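Local coordinates for serine-rich Repeat Adhesion Glycoprotein (Srr1) (Streptococcus agalactiae, PDB 4MBO) that probably acts as a surface adhesin that binds host fibrinogen, at residues Tyr210-Ser215 / Tyr298-Asp303; Phe60-Ser65 / Ile102-Thr107; Ser136-Phe141 / Glu153-Tyr158; Arg176-Asp181 / Ser243-Tyr248. One frame throughout, in Å; residues are numbered along the deposited sequence.

Interaction 1 of 4, residues Tyr210-Ser215 / Tyr298-Asp303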
loop_
_atom_site.group_PDB
_atom_site.type_symbol
_atom_site.label_atom_id
_atom_site.label_comp_id
_atom_site.label_asym_id
_atom_site.label_seq_id
_atom_site.Cartn_x
_atom_site.Cartn_y
_atom_site.Cartn_z
ATOM N N TYR A 210 -10.289 -25.230 -2.401
ATOM C CA TYR A 210 -8.966 -25.025 -1.811
ATOM C C TYR A 210 -8.423 -23.659 -2.218
ATOM O O TYR A 210 -8.832 -23.070 -3.220
ATOM C CB TYR A 210 -7.936 -26.071 -2.271
ATOM C CG TYR A 210 -8.154 -27.479 -1.859
ATOM C CD1 TYR A 210 -9.050 -28.288 -2.559
ATOM C CD2 TYR A 210 -7.427 -28.064 -0.818
ATOM C CE1 TYR A 210 -9.248 -29.605 -2.206
ATOM C CE2 TYR A 210 -7.647 -29.386 -0.447
ATOM C CZ TYR A 210 -8.548 -30.152 -1.157
ATOM O OH TYR A 210 -8.791 -31.475 -0.857
ATOM N N THR A 211 -7.521 -23.147 -1.390
ATOM C CA THR A 211 -6.705 -21.979 -1.746
ATOM C C THR A 211 -5.239 -22.387 -1.734
ATOM O O THR A 211 -4.749 -22.924 -0.754
ATOM C CB THR A 211 -6.954 -20.771 -0.861
ATOM O OG1 THR A 211 -8.195 -20.188 -1.235
ATOM C CG2 THR A 211 -5.838 -19.739 -0.994
ATOM N N ILE A 212 -4.579 -22.212 -2.889
ATOM C CA ILE A 212 -3.180 -22.468 -3.030
ATOM C C ILE A 212 -2.493 -21.096 -3.188
ATOM O O ILE A 212 -2.941 -20.224 -3.956
ATOM C CB ILE A 212 -2.838 -23.273 -4.292
ATOM C CG1 ILE A 212 -3.735 -24.518 -4.471
ATOM C CG2 ILE A 212 -1.351 -23.608 -4.289
ATOM C CD1 ILE A 212 -3.854 -25.376 -3.275
ATOM N N ILE A 213 -1.409 -20.921 -2.443
ATOM C CA ILE A 213 -0.572 -19.720 -2.522
ATOM C C ILE A 213 0.805 -20.224 -2.922
ATOM O O ILE A 213 1.373 -21.120 -2.273
ATOM C CB ILE A 213 -0.537 -18.983 -1.190
ATOM C CG1 ILE A 213 -1.951 -18.404 -0.918
ATOM C CG2 ILE A 213 0.521 -17.880 -1.206
ATOM C CD1 ILE A 213 -2.210 -18.037 0.512
ATOM N N GLY A 214 1.353 -19.680 -4.000
ATOM C CA GLY A 214 2.654 -20.137 -4.474
ATOM C C GLY A 214 3.300 -19.073 -5.327
ATOM O O GLY A 214 2.901 -17.912 -5.248
ATOM N N SER A 215 4.314 -19.466 -6.099
ATOM C CA SER A 215 4.972 -18.497 -6.999
ATOM C C SER A 215 5.220 -19.137 -8.358
ATOM O O SER A 215 5.405 -20.353 -8.469
ATOM C CB SER A 215 6.232 -17.910 -6.372
ATOM O OG SER A 215 7.148 -18.903 -5.971
ATOM N N TYR A 298 1.156 -15.953 -6.359
ATOM C CA TYR A 298 -0.207 -16.124 -6.831
ATOM C C TYR A 298 -1.022 -16.806 -5.758
ATOM O O TYR A 298 -0.491 -17.444 -4.826
ATOM C CB TYR A 298 -0.301 -16.975 -8.082
ATOM C CG TYR A 298 0.087 -18.432 -7.900
ATOM C CD1 TYR A 298 -0.828 -19.351 -7.420
ATOM C CD2 TYR A 298 1.363 -18.896 -8.230
ATOM C CE1 TYR A 298 -0.503 -20.690 -7.247
ATOM C CE2 TYR A 298 1.702 -20.240 -8.074
ATOM C CZ TYR A 298 0.776 -21.140 -7.588
ATOM O OH TYR A 298 1.084 -22.496 -7.394
ATOM N N SER A 299 -2.330 -16.623 -5.875
ATOM C CA SER A 299 -3.316 -17.287 -5.001
ATOM C C SER A 299 -4.448 -17.829 -5.822
ATOM O O SER A 299 -4.827 -17.247 -6.845
ATOM C CB SER A 299 -3.924 -16.282 -4.007
ATOM O OG SER A 299 -2.928 -15.715 -3.198
ATOM N N THR A 300 -5.057 -18.908 -5.339
ATOM C CA THR A 300 -6.190 -19.471 -6.039
ATOM C C THR A 300 -7.379 -19.731 -5.132
ATOM O O THR A 300 -7.259 -19.730 -3.924
ATOM C CB THR A 300 -5.869 -20.866 -6.637
ATOM O OG1 THR A 300 -5.815 -21.849 -5.588
ATOM C CG2 THR A 300 -4.598 -20.880 -7.449
ATOM N N VAL A 301 -8.513 -19.993 -5.783
ATOM C CA VAL A 301 -9.623 -20.687 -5.176
ATOM C C VAL A 301 -9.829 -21.782 -6.252
ATOM O O VAL A 301 -10.301 -21.475 -7.381
ATOM C CB VAL A 301 -10.868 -19.848 -4.958
ATOM C CG1 VAL A 301 -12.003 -20.747 -4.505
ATOM C CG2 VAL A 301 -10.616 -18.795 -3.915
ATOM N N SER A 302 -9.412 -23.010 -5.951
ATOM C CA SER A 302 -9.339 -24.045 -6.990
ATOM C C SER A 302 -9.330 -25.408 -6.382
ATOM O O SER A 302 -9.441 -25.554 -5.179
ATOM C CB SER A 302 -7.995 -23.896 -7.759
ATOM O OG SER A 302 -6.841 -24.147 -6.897
ATOM N N ASP A 303 -9.209 -26.417 -7.238
ATOM C CA ASP A 303 -8.931 -27.751 -6.759
ATOM C C ASP A 303 -7.434 -27.794 -6.368
ATOM O O ASP A 303 -6.665 -26.841 -6.635
ATOM C CB ASP A 303 -9.240 -28.776 -7.845
ATOM C CG ASP A 303 -8.368 -28.603 -9.054
ATOM O OD1 ASP A 303 -8.253 -27.493 -9.567
ATOM O OD2 ASP A 303 -7.789 -29.622 -9.506
HETATM O O HOH W 1 3.531 -23.201 -7.786
#
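Thr-300 and Tyr-298 both set their first side-chain branch between the backbone N and the carbonyl carbon, and each thereby meets the facing strand 210-215. In Thr-300 (chi1 74°) this places OG1 beside Ile-212, whose N-H it accepts at 3.0 Å from N to OG1 and 159°. A regular antiparallel pair would use the carbonyl there. Instead Thr-300 O takes the hydroxyl of Thr-211, with OG1 lying in the carbonyl plane at 2.9 Å from that oxygen, while the return bond from Thr-300 N to Ile-212 O is kept at 2.8 Å; Trp-273 NE1 bonds the same Thr-211 hydroxyl. Regular hydrogen-bonded pairs, Tyr-210 with Ser-302 and Gly-214 with Tyr-298, flank this exchange. Tyr-298 (chi1 67°) folds its ring over Gly-214 in a CH-pi contact, the glycine CA 4.0 Å from the ring centroid; no side chain intervenes. The phenol OH meets a water and Gln-306. On the other face, Ile-213 CG1 and Ser-299 OG touch at 3.7 Å and pack toward strand 186-202, where Tyr-189 and Thr-191 bond Ser-299. Hydroxyls thus stand in for backbone groups in the middle of this sheet of the adhesin domain: Thr-300 OG1 donates to Ser-302 OG, which donates in turn to Asp-303 O, a one-way relay probably strengthened by cooperativity that leaves the buried polar atoms along it paired.

Interaction 2 of 4, residues Phe60-Ser65 / Ile102-Thr107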
loop_
_atom_site.group_PDB
_atom_site.type_symbol
_atom_site.label_atom_id
_atom_site.label_comp_id
_atom_site.label_asym_id
_atom_site.label_seq_id
_atom_site.Cartn_x
_atom_site.Cartn_y
_atom_site.Cartn_z
ATOM N N PHE A 60 10.634 23.342 9.487
ATOM C CA PHE A 60 9.604 23.842 8.568
ATOM C C PHE A 60 8.761 22.639 8.221
ATOM O O PHE A 60 9.209 21.493 8.364
ATOM C CB PHE A 60 10.128 24.614 7.347
ATOM C CG PHE A 60 10.825 23.779 6.327
ATOM C CD1 PHE A 60 10.109 23.196 5.278
ATOM C CD2 PHE A 60 12.185 23.565 6.403
ATOM C CE1 PHE A 60 10.754 22.438 4.322
ATOM C CE2 PHE A 60 12.829 22.790 5.452
ATOM C CZ PHE A 60 12.104 22.216 4.413
ATOM N N THR A 61 7.513 22.887 7.808
ATOM C CA THR A 61 6.557 21.821 7.626
ATOM C C THR A 61 5.874 21.882 6.278
ATOM O O THR A 61 5.303 22.922 5.921
ATOM C CB THR A 61 5.496 21.903 8.752
ATOM O OG1 THR A 61 6.164 21.965 10.037
ATOM C CG2 THR A 61 4.561 20.724 8.757
ATOM N N VAL A 62 5.897 20.766 5.560
ATOM C CA VAL A 62 5.103 20.607 4.324
ATOM C C VAL A 62 3.862 19.796 4.712
ATOM O O VAL A 62 3.973 18.673 5.190
ATOM C CB VAL A 62 5.892 19.918 3.224
ATOM C CG1 VAL A 62 5.028 19.671 2.000
ATOM C CG2 VAL A 62 7.113 20.737 2.869
ATOM N N LYS A 63 2.696 20.385 4.545
ATOM C CA LYS A 63 1.443 19.746 4.949
ATOM C C LYS A 63 0.791 19.036 3.784
ATOM O O LYS A 63 0.627 19.622 2.730
ATOM C CB LYS A 63 0.515 20.789 5.527
ATOM C CG LYS A 63 1.133 21.610 6.653
ATOM C CD LYS A 63 0.141 22.704 7.033
ATOM C CE LYS A 63 0.679 23.676 8.037
ATOM N NZ LYS A 63 -0.456 24.586 8.361
ATOM N N LEU A 64 0.405 17.774 3.974
ATOM C CA LEU A 64 -0.319 17.047 2.947
ATOM C C LEU A 64 -1.775 16.840 3.425
ATOM O O LEU A 64 -2.082 16.836 4.608
ATOM C CB LEU A 64 0.308 15.677 2.672
ATOM C CG LEU A 64 1.812 15.630 2.421
ATOM C CD1 LEU A 64 2.241 14.183 2.233
ATOM C CD2 LEU A 64 2.166 16.511 1.239
ATOM N N SER A 65 -2.683 16.699 2.476
ATOM C CA SER A 65 -4.046 16.354 2.788
ATOM C C SER A 65 -4.102 14.967 3.414
ATOM O O SER A 65 -3.150 14.186 3.290
ATOM C CB SER A 65 -4.907 16.466 1.518
ATOM O OG SER A 65 -4.377 15.745 0.395
ATOM N N ILE A 102 5.039 16.553 6.596
ATOM C CA ILE A 102 6.452 16.255 6.494
ATOM C C ILE A 102 7.196 17.383 7.233
ATOM O O ILE A 102 7.090 18.557 6.877
ATOM C CB ILE A 102 6.948 16.194 5.061
ATOM C CG1 ILE A 102 6.028 15.310 4.189
ATOM C CG2 ILE A 102 8.383 15.714 5.063
ATOM C CD1 ILE A 102 6.215 15.500 2.719
ATOM N N THR A 103 7.912 17.033 8.282
ATOM C CA THR A 103 8.629 17.984 9.092
ATOM C C THR A 103 10.109 17.846 8.825
ATOM O O THR A 103 10.691 16.749 8.949
ATOM C CB THR A 103 8.397 17.761 10.596
ATOM O OG1 THR A 103 7.011 17.881 10.884
ATOM C CG2 THR A 103 9.153 18.759 11.471
ATOM N N TYR A 104 10.714 18.962 8.438
ATOM C CA TYR A 104 12.146 19.055 8.196
ATOM C C TYR A 104 12.809 19.854 9.306
ATOM O O TYR A 104 12.306 20.888 9.736
ATOM C CB TYR A 104 12.433 19.734 6.864
ATOM C CG TYR A 104 12.105 18.892 5.665
ATOM C CD1 TYR A 104 13.050 18.026 5.118
ATOM C CD2 TYR A 104 10.884 19.001 5.039
ATOM C CE1 TYR A 104 12.731 17.263 3.989
ATOM C CE2 TYR A 104 10.560 18.254 3.932
ATOM C CZ TYR A 104 11.488 17.402 3.404
ATOM O OH TYR A 104 11.101 16.679 2.301
ATOM N N THR A 105 13.962 19.362 9.762
ATOM C CA THR A 105 14.725 19.996 10.825
ATOM C C THR A 105 16.103 20.414 10.318
ATOM O O THR A 105 16.857 19.576 9.799
ATOM C CB THR A 105 14.881 19.038 12.006
ATOM O OG1 THR A 105 13.580 18.588 12.436
ATOM C CG2 THR A 105 15.607 19.731 13.186
ATOM N N TRP A 106 16.416 21.703 10.447
ATOM C CA TRP A 106 17.683 22.235 9.981
ATOM C C TRP A 106 18.871 21.709 10.801
ATOM O O TRP A 106 18.809 21.610 12.032
ATOM C CB TRP A 106 17.687 23.756 10.036
ATOM C CG TRP A 106 16.651 24.386 9.166
ATOM C CD1 TRP A 106 15.498 24.963 9.568
ATOM C CD2 TRP A 106 16.667 24.467 7.728
ATOM N NE1 TRP A 106 14.780 25.386 8.480
ATOM C CE2 TRP A 106 15.523 25.159 7.342
ATOM C CE3 TRP A 106 17.580 24.059 6.738
ATOM C CZ2 TRP A 106 15.229 25.437 5.983
ATOM C CZ3 TRP A 106 17.302 24.328 5.393
ATOM C CH2 TRP A 106 16.121 24.994 5.031
ATOM N N THR A 107 19.965 21.452 10.119
ATOM C CA THR A 107 21.170 20.949 10.772
ATOM C C THR A 107 22.096 22.039 11.316
ATOM O O THR A 107 21.934 23.233 11.064
ATOM C CB THR A 107 21.987 20.127 9.773
ATOM O OG1 THR A 107 22.407 21.000 8.708
ATOM C CG2 THR A 107 21.216 18.939 9.241
HETATM O O HOH W 2 5.929 20.078 12.134
#
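The ring of Phe-60 lies against Tyr-104, whose CB stands over its face in a CH-pi contact, 3.7 Å from the ring centroid. The two rings are nearly parallel, 12° apart, but slid so far that they barely overlap. From strand 102-106 Trp-106 also reaches the phenylalanine, its CZ2 coming within 3.6 Å of Phe-60 CD2 with the planes oblique, and the three residues form an aromatic cluster. Phe-60 gets there by a chi1 of 71°, which swings the ring across to the neighbouring strand. The Trp-106 NE1 is buried beside it with no hydrogen-bond partner. Along the same face Val-62 meets Ile-102, and Leu-64 CD1 rests 4.2 Å from Ile-102 CD1. Behind these side chains is a regular antiparallel ladder: Phe-60 and Tyr-104 exchange two backbone bonds, as do Val-62 and Ile-102. On the reverse face the hydroxyls of Thr-61 and Thr-103 share a water, 2.8 Å from Thr-61 OG1 and 2.7 Å from Thr-103 OG1, and Asp-12 also bonds Thr-61. Further out, Phe-49 packs edge-to-face with Phe-60, while Met-122 and Val-120 of strand 116-126 cover Tyr-104. The aromatic face therefore fills the space between two sheets of an Ig-like sandwich, with strands 139-145 and 89-95 continuing its own sheet on either side of this pair and strands 43-51 and 116-126 facing it.

Interaction 3 of 4, residues Ser136-Phe141 / Glu153-Tyr158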
loop_
_atom_site.group_PDB
_atom_site.type_symbol
_atom_site.label_atom_id
_atom_site.label_comp_id
_atom_site.label_asym_id
_atom_site.label_seq_id
_atom_site.Cartn_x
_atom_site.Cartn_y
_atom_site.Cartn_z
ATOM N N SER A 136 -14.927 5.864 -8.574
ATOM C CA SER A 136 -15.421 6.221 -9.919
ATOM C C SER A 136 -15.130 7.683 -10.229
ATOM O O SER A 136 -14.973 8.069 -11.396
ATOM C CB SER A 136 -16.929 5.999 -10.025
ATOM O OG SER A 136 -17.584 6.799 -9.043
ATOM N N ASP A 137 -15.063 8.497 -9.192
ATOM C CA ASP A 137 -14.885 9.947 -9.395
ATOM C C ASP A 137 -13.505 10.414 -8.903
ATOM O O ASP A 137 -12.839 9.731 -8.145
ATOM C CB ASP A 137 -16.000 10.718 -8.676
ATOM C CG ASP A 137 -17.465 10.181 -8.985
ATOM O OD1 ASP A 137 -17.785 9.527 -10.033
ATOM O OD2 ASP A 137 -18.344 10.474 -8.125
ATOM N N LYS A 138 -13.105 11.609 -9.323
ATOM C CA LYS A 138 -11.815 12.147 -8.928
ATOM C C LYS A 138 -11.762 12.561 -7.464
ATOM O O LYS A 138 -12.718 13.134 -6.933
ATOM C CB LYS A 138 -11.432 13.352 -9.789
ATOM C CG LYS A 138 -11.140 13.014 -11.246
ATOM C CD LYS A 138 -10.638 14.215 -12.044
ATOM C CE LYS A 138 -11.702 15.303 -12.112
ATOM N NZ LYS A 138 -11.441 16.479 -13.032
ATOM N N GLN A 139 -10.628 12.265 -6.841
ATOM C CA GLN A 139 -10.341 12.621 -5.458
ATOM C C GLN A 139 -9.455 13.853 -5.494
ATOM O O GLN A 139 -8.743 14.059 -6.457
ATOM C CB GLN A 139 -9.587 11.477 -4.774
ATOM C CG GLN A 139 -10.273 10.120 -4.901
ATOM C CD GLN A 139 -11.636 10.132 -4.254
ATOM O OE1 GLN A 139 -11.746 10.178 -3.023
ATOM N NE2 GLN A 139 -12.683 10.011 -5.062
ATOM N N CYS A 140 -9.485 14.639 -4.435
ATOM C CA CYS A 140 -8.722 15.890 -4.340
ATOM C C CYS A 140 -7.483 15.702 -3.431
ATOM O O CYS A 140 -7.603 15.261 -2.281
ATOM C CB CYS A 140 -9.671 16.962 -3.782
ATOM S SG CYS A 140 -8.864 18.380 -3.025
ATOM N N PHE A 141 -6.307 16.004 -3.965
ATOM C CA PHE A 141 -5.020 15.876 -3.255
ATOM C C PHE A 141 -4.378 17.237 -3.180
ATOM O O PHE A 141 -4.308 17.918 -4.166
ATOM C CB PHE A 141 -4.099 14.885 -3.943
ATOM C CG PHE A 141 -4.721 13.539 -4.135
ATOM C CD1 PHE A 141 -4.768 12.628 -3.092
ATOM C CD2 PHE A 141 -5.272 13.182 -5.356
ATOM C CE1 PHE A 141 -5.360 11.417 -3.239
ATOM C CE2 PHE A 141 -5.872 11.941 -5.513
ATOM C CZ PHE A 141 -5.898 11.058 -4.458
ATOM N N GLU A 153 -6.326 16.559 -8.965
ATOM C CA GLU A 153 -7.420 15.608 -8.822
ATOM C C GLU A 153 -7.164 14.352 -9.647
ATOM O O GLU A 153 -6.731 14.439 -10.804
ATOM C CB GLU A 153 -8.756 16.220 -9.281
ATOM C CG GLU A 153 -9.287 17.302 -8.385
ATOM C CD GLU A 153 -10.663 17.761 -8.862
ATOM O OE1 GLU A 153 -11.594 17.543 -8.111
ATOM O OE2 GLU A 153 -10.792 18.254 -10.000
ATOM N N GLU A 154 -7.455 13.197 -9.063
ATOM C CA GLU A 154 -7.273 11.911 -9.732
ATOM C C GLU A 154 -8.223 10.877 -9.201
ATOM O O GLU A 154 -8.477 10.858 -7.987
ATOM C CB GLU A 154 -5.874 11.299 -9.443
ATOM C CG GLU A 154 -4.668 12.188 -9.627
ATOM C CD GLU A 154 -4.290 12.427 -11.048
ATOM O OE1 GLU A 154 -4.807 11.738 -11.955
ATOM O OE2 GLU A 154 -3.495 13.376 -11.294
ATOM N N ARG A 155 -8.737 10.014 -10.073
ATOM C CA ARG A 155 -9.414 8.828 -9.589
ATOM C C ARG A 155 -8.321 7.887 -9.056
ATOM O O ARG A 155 -7.151 7.985 -9.438
ATOM C CB ARG A 155 -10.146 8.113 -10.737
ATOM C CG ARG A 155 -11.214 8.936 -11.364
ATOM C CD ARG A 155 -11.893 8.166 -12.507
ATOM N NE ARG A 155 -12.614 9.134 -13.300
ATOM C CZ ARG A 155 -12.024 9.924 -14.198
ATOM N NH1 ARG A 155 -12.747 10.805 -14.870
ATOM N NH2 ARG A 155 -10.706 9.843 -14.413
ATOM N N VAL A 156 -8.719 6.958 -8.210
ATOM C CA VAL A 156 -7.806 5.953 -7.669
ATOM C C VAL A 156 -8.360 4.597 -8.079
ATOM O O VAL A 156 -9.507 4.306 -7.831
ATOM C CB VAL A 156 -7.673 6.087 -6.156
ATOM C CG1 VAL A 156 -6.825 4.959 -5.596
ATOM C CG2 VAL A 156 -7.070 7.451 -5.832
ATOM N N GLN A 157 -7.525 3.790 -8.703
ATOM C CA GLN A 157 -7.972 2.501 -9.187
ATOM C C GLN A 157 -7.148 1.363 -8.645
ATOM O O GLN A 157 -5.935 1.446 -8.564
ATOM C CB GLN A 157 -7.874 2.505 -10.719
ATOM C CG GLN A 157 -8.075 1.163 -11.384
ATOM C CD GLN A 157 -7.976 1.276 -12.889
ATOM O OE1 GLN A 157 -8.818 1.888 -13.522
ATOM N NE2 GLN A 157 -6.943 0.687 -13.458
ATOM N N TYR A 158 -7.845 0.298 -8.275
ATOM C CA TYR A 158 -7.238 -0.943 -7.854
ATOM C C TYR A 158 -7.762 -2.028 -8.804
ATOM O O TYR A 158 -8.797 -1.871 -9.466
ATOM C CB TYR A 158 -7.672 -1.312 -6.458
ATOM C CG TYR A 158 -7.197 -0.392 -5.360
ATOM C CD1 TYR A 158 -5.974 -0.593 -4.744
ATOM C CD2 TYR A 158 -7.999 0.658 -4.897
ATOM C CE1 TYR A 158 -5.520 0.244 -3.716
ATOM C CE2 TYR A 158 -7.566 1.490 -3.882
ATOM C CZ TYR A 158 -6.344 1.263 -3.273
ATOM O OH TYR A 158 -5.877 2.082 -2.272
HETATM O O HOH W 3 -8.960 18.107 -12.568
#
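Gln-139 and Glu-154 exchange two backbone bonds. Gln-139 N to Glu-154 O is short at 2.8 Å, yet the donor stands well above the carbonyl plane, in keeping with the strong strand twist (127° between directions); Glu-154 N approaches Gln-139 O at 3.0 Å in the plane of that second carbonyl. The Gln-139 side chain bends back at chi2 (-61°), so NE2 donates to Asp-137 O at 3.1 Å, an oxygen Thr-135 OG1 also bonds. Glu-154 OE1 receives a weak bond from Gly-33 N; OE2 lies near like-charged Asp-26. Arg-155 runs outstretched alongside Ser-136, whose O meets the guanidinium edge-on, weakly bonded 3.2 Å from NE. Lys-138 crosses Glu-153 at about a right angle, a long 3.6 Å salt bridge from NZ to OE2 with a water bonded to both. Inward, Phe-141 turns its ring edge to Glu-154 O and Val-156 CG2. The backbone pair thus fastens the hairpin end; on its exposed side the water-bridged lysine and weak arginine bonds probably contribute less.

Interaction 4 of 4, residues Arg176-Asp181 / Ser243-Tyr248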
loop_
_atom_site.group_PDB
_atom_site.type_symbol
_atom_site.label_atom_id
_atom_site.label_comp_id
_atom_site.label_asym_id
_atom_site.label_seq_id
_atom_site.Cartn_x
_atom_site.Cartn_y
_atom_site.Cartn_z
ATOM N N ARG A 176 -2.808 -9.301 -3.116
ATOM C CA ARG A 176 -2.008 -8.076 -3.217
ATOM C C ARG A 176 -0.856 -8.068 -2.235
ATOM O O ARG A 176 -1.002 -8.472 -1.098
ATOM C CB ARG A 176 -2.951 -6.895 -2.924
ATOM C CG ARG A 176 -2.410 -5.527 -3.224
ATOM C CD ARG A 176 -3.511 -4.473 -3.047
ATOM N NE ARG A 176 -3.015 -3.252 -3.634
ATOM C CZ ARG A 176 -2.496 -2.239 -2.974
ATOM N NH1 ARG A 176 -1.984 -1.245 -3.672
ATOM N NH2 ARG A 176 -2.448 -2.210 -1.646
ATOM N N ILE A 177 0.321 -7.589 -2.669
ATOM C CA ILE A 177 1.388 -7.317 -1.771
ATOM C C ILE A 177 1.052 -5.907 -1.311
ATOM O O ILE A 177 1.072 -4.944 -2.110
ATOM C CB ILE A 177 2.755 -7.360 -2.467
ATOM C CG1 ILE A 177 3.018 -8.787 -2.935
ATOM C CG2 ILE A 177 3.802 -6.843 -1.526
ATOM C CD1 ILE A 177 4.293 -8.999 -3.718
ATOM N N MET A 178 0.643 -5.777 -0.055
ATOM C CA MET A 178 0.167 -4.483 0.411
ATOM C C MET A 178 1.017 -3.805 1.457
ATOM O O MET A 178 0.671 -2.727 1.942
ATOM C CB MET A 178 -1.297 -4.592 0.848
ATOM C CG MET A 178 -1.615 -5.758 1.752
ATOM S SD MET A 178 -0.685 -5.747 3.271
ATOM C CE MET A 178 -1.362 -4.241 4.064
ATOM N N LYS A 179 2.159 -4.406 1.785
ATOM C CA LYS A 179 3.066 -3.811 2.767
ATOM C C LYS A 179 4.458 -4.352 2.607
ATOM O O LYS A 179 4.646 -5.568 2.433
ATOM C CB LYS A 179 2.615 -4.096 4.200
ATOM C CG LYS A 179 3.230 -3.199 5.270
ATOM C CD LYS A 179 2.816 -1.728 5.167
ATOM C CE LYS A 179 1.295 -1.553 5.133
ATOM N NZ LYS A 179 0.889 -0.139 5.362
ATOM N N LEU A 180 5.420 -3.450 2.654
ATOM C CA LEU A 180 6.836 -3.794 2.708
ATOM C C LEU A 180 7.391 -3.127 3.959
ATOM O O LEU A 180 7.415 -1.911 4.047
ATOM C CB LEU A 180 7.572 -3.316 1.468
ATOM C CG LEU A 180 7.164 -3.905 0.115
ATOM C CD1 LEU A 180 7.934 -3.192 -1.009
ATOM C CD2 LEU A 180 7.347 -5.420 0.056
ATOM N N ASP A 181 7.826 -3.911 4.936
ATOM C CA ASP A 181 8.335 -3.368 6.204
ATOM C C ASP A 181 9.833 -3.213 6.097
ATOM O O ASP A 181 10.567 -4.210 5.937
ATOM C CB ASP A 181 7.942 -4.284 7.354
ATOM C CG ASP A 181 8.252 -3.687 8.716
ATOM O OD1 ASP A 181 9.327 -3.048 8.874
ATOM O OD2 ASP A 181 7.405 -3.867 9.621
ATOM N N SER A 243 -7.534 -2.125 -1.303
ATOM C CA SER A 243 -6.101 -2.059 -0.970
ATOM C C SER A 243 -5.672 -3.150 -0.016
ATOM O O SER A 243 -4.496 -3.480 0.048
ATOM C CB SER A 243 -5.742 -0.731 -0.302
ATOM O OG SER A 243 -6.322 -0.690 0.985
ATOM N N MET A 244 -6.630 -3.700 0.733
ATOM C CA MET A 244 -6.377 -4.717 1.723
ATOM C C MET A 244 -5.600 -4.206 2.928
ATOM O O MET A 244 -5.220 -4.989 3.784
ATOM C CB MET A 244 -5.715 -5.952 1.108
ATOM C CG MET A 244 -6.373 -6.403 -0.163
ATOM S SD MET A 244 -5.849 -8.061 -0.634
ATOM C CE MET A 244 -6.609 -8.178 -2.242
ATOM N N ASP A 245 -5.389 -2.890 3.013
ATOM C CA ASP A 245 -4.706 -2.306 4.171
ATOM C C ASP A 245 -5.773 -1.740 5.073
ATOM O O ASP A 245 -6.198 -0.597 4.925
ATOM C CB ASP A 245 -3.731 -1.224 3.753
ATOM C CG ASP A 245 -2.729 -0.877 4.863
ATOM O OD1 ASP A 245 -2.962 -1.308 6.025
ATOM O OD2 ASP A 245 -1.750 -0.149 4.593
ATOM N N GLN A 246 -6.242 -2.563 5.999
ATOM C CA GLN A 246 -7.319 -2.121 6.874
ATOM C C GLN A 246 -7.124 -2.720 8.274
ATOM O O GLN A 246 -6.208 -3.485 8.513
ATOM C CB GLN A 246 -8.678 -2.493 6.258
ATOM C CG GLN A 246 -8.799 -3.979 5.908
ATOM C CD GLN A 246 -10.105 -4.344 5.175
ATOM O OE1 GLN A 246 -10.093 -4.799 4.040
ATOM N NE2 GLN A 246 -11.226 -4.114 5.829
ATOM N N ASN A 247 -7.985 -2.315 9.192
ATOM C CA ASN A 247 -7.880 -2.766 10.563
ATOM C C ASN A 247 -8.473 -4.166 10.673
ATOM O O ASN A 247 -9.694 -4.326 10.696
ATOM C CB ASN A 247 -8.618 -1.807 11.483
ATOM C CG ASN A 247 -8.545 -2.239 12.923
ATOM O OD1 ASN A 247 -7.746 -3.092 13.279
ATOM N ND2 ASN A 247 -9.346 -1.626 13.757
ATOM N N TYR A 248 -7.598 -5.158 10.698
ATOM C CA TYR A 248 -8.022 -6.551 10.770
ATOM C C TYR A 248 -8.364 -6.985 12.193
ATOM O O TYR A 248 -8.819 -8.110 12.390
ATOM C CB TYR A 248 -6.984 -7.461 10.160
ATOM C CG TYR A 248 -6.902 -7.324 8.675
ATOM C CD1 TYR A 248 -7.947 -7.758 7.869
ATOM C CD2 TYR A 248 -5.772 -6.796 8.056
ATOM C CE1 TYR A 248 -7.870 -7.638 6.495
ATOM C CE2 TYR A 248 -5.707 -6.653 6.692
ATOM C CZ TYR A 248 -6.748 -7.112 5.921
ATOM O OH TYR A 248 -6.681 -6.971 4.571
HETATM O O HOH W 4 -1.041 -0.880 7.794
#
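Arg-176 and Ser-243 make the tight end of this contact. The arginine chain runs straight from CG to NE, and NH2 meets Ser-243 O on a lone pair at 2.9 Å. Gln-128 takes the same nitrogen, Asp-38 salt-bridges NE and Leu-37 O accepts from NH1, so the buried guanidinium is gripped on every nitrogen. Next to it Met-178, curled at chi2 and chi3, lays CE 3.7 Å from Asp-245 CG, and its CB is 3.5 Å from Ser-243 O; Met-244 SD touches Arg-176 CB. The loop is shaped by an ST turn, Asp-245 N donating to Ser-243 OG. Toward solvent, packing gives way to a polar pair: the bridge itself is short, 2.7 Å from Lys-179 NZ to Asp-245 OD2, on the syn side but out of the carboxylate plane. Gln-128 NE2 bonds the same oxygen, and a water links NZ to Asp-245 OD1. Strand 186-202 runs beside 176-181 in the sheet, Tyr-314 of strand 309-316 packs on Arg-176, and Tyr-248 reaches strand 283-290.

How the interactions relate
Along the chain interaction 2 closes first, then interaction 3, while interactions 4 and 1 interleave afterwards. Interactions 2 and 3 share one mixed sheet, where strands 59-64 and 139-145 are neighbours and Ser-65 packs on Phe-141, although their centres are 25 Å apart. Interactions 1 and 4 belong to the fibrinogen-binding adhesin region, centres 19 Å apart; strand 169-181 of interaction 4 lies in a different sheet from the strands of interaction 1, and its partner is a loop. Interactions 1 and 2 lie 44 Å apart between centres, on opposite sides of the chain's centre. Interaction 4 touches interaction 3 through Tyr-158 and, with Arg-176 bonding Asp-38 and Gln-128 of the Ig-like range, lies at the junction of the two regions.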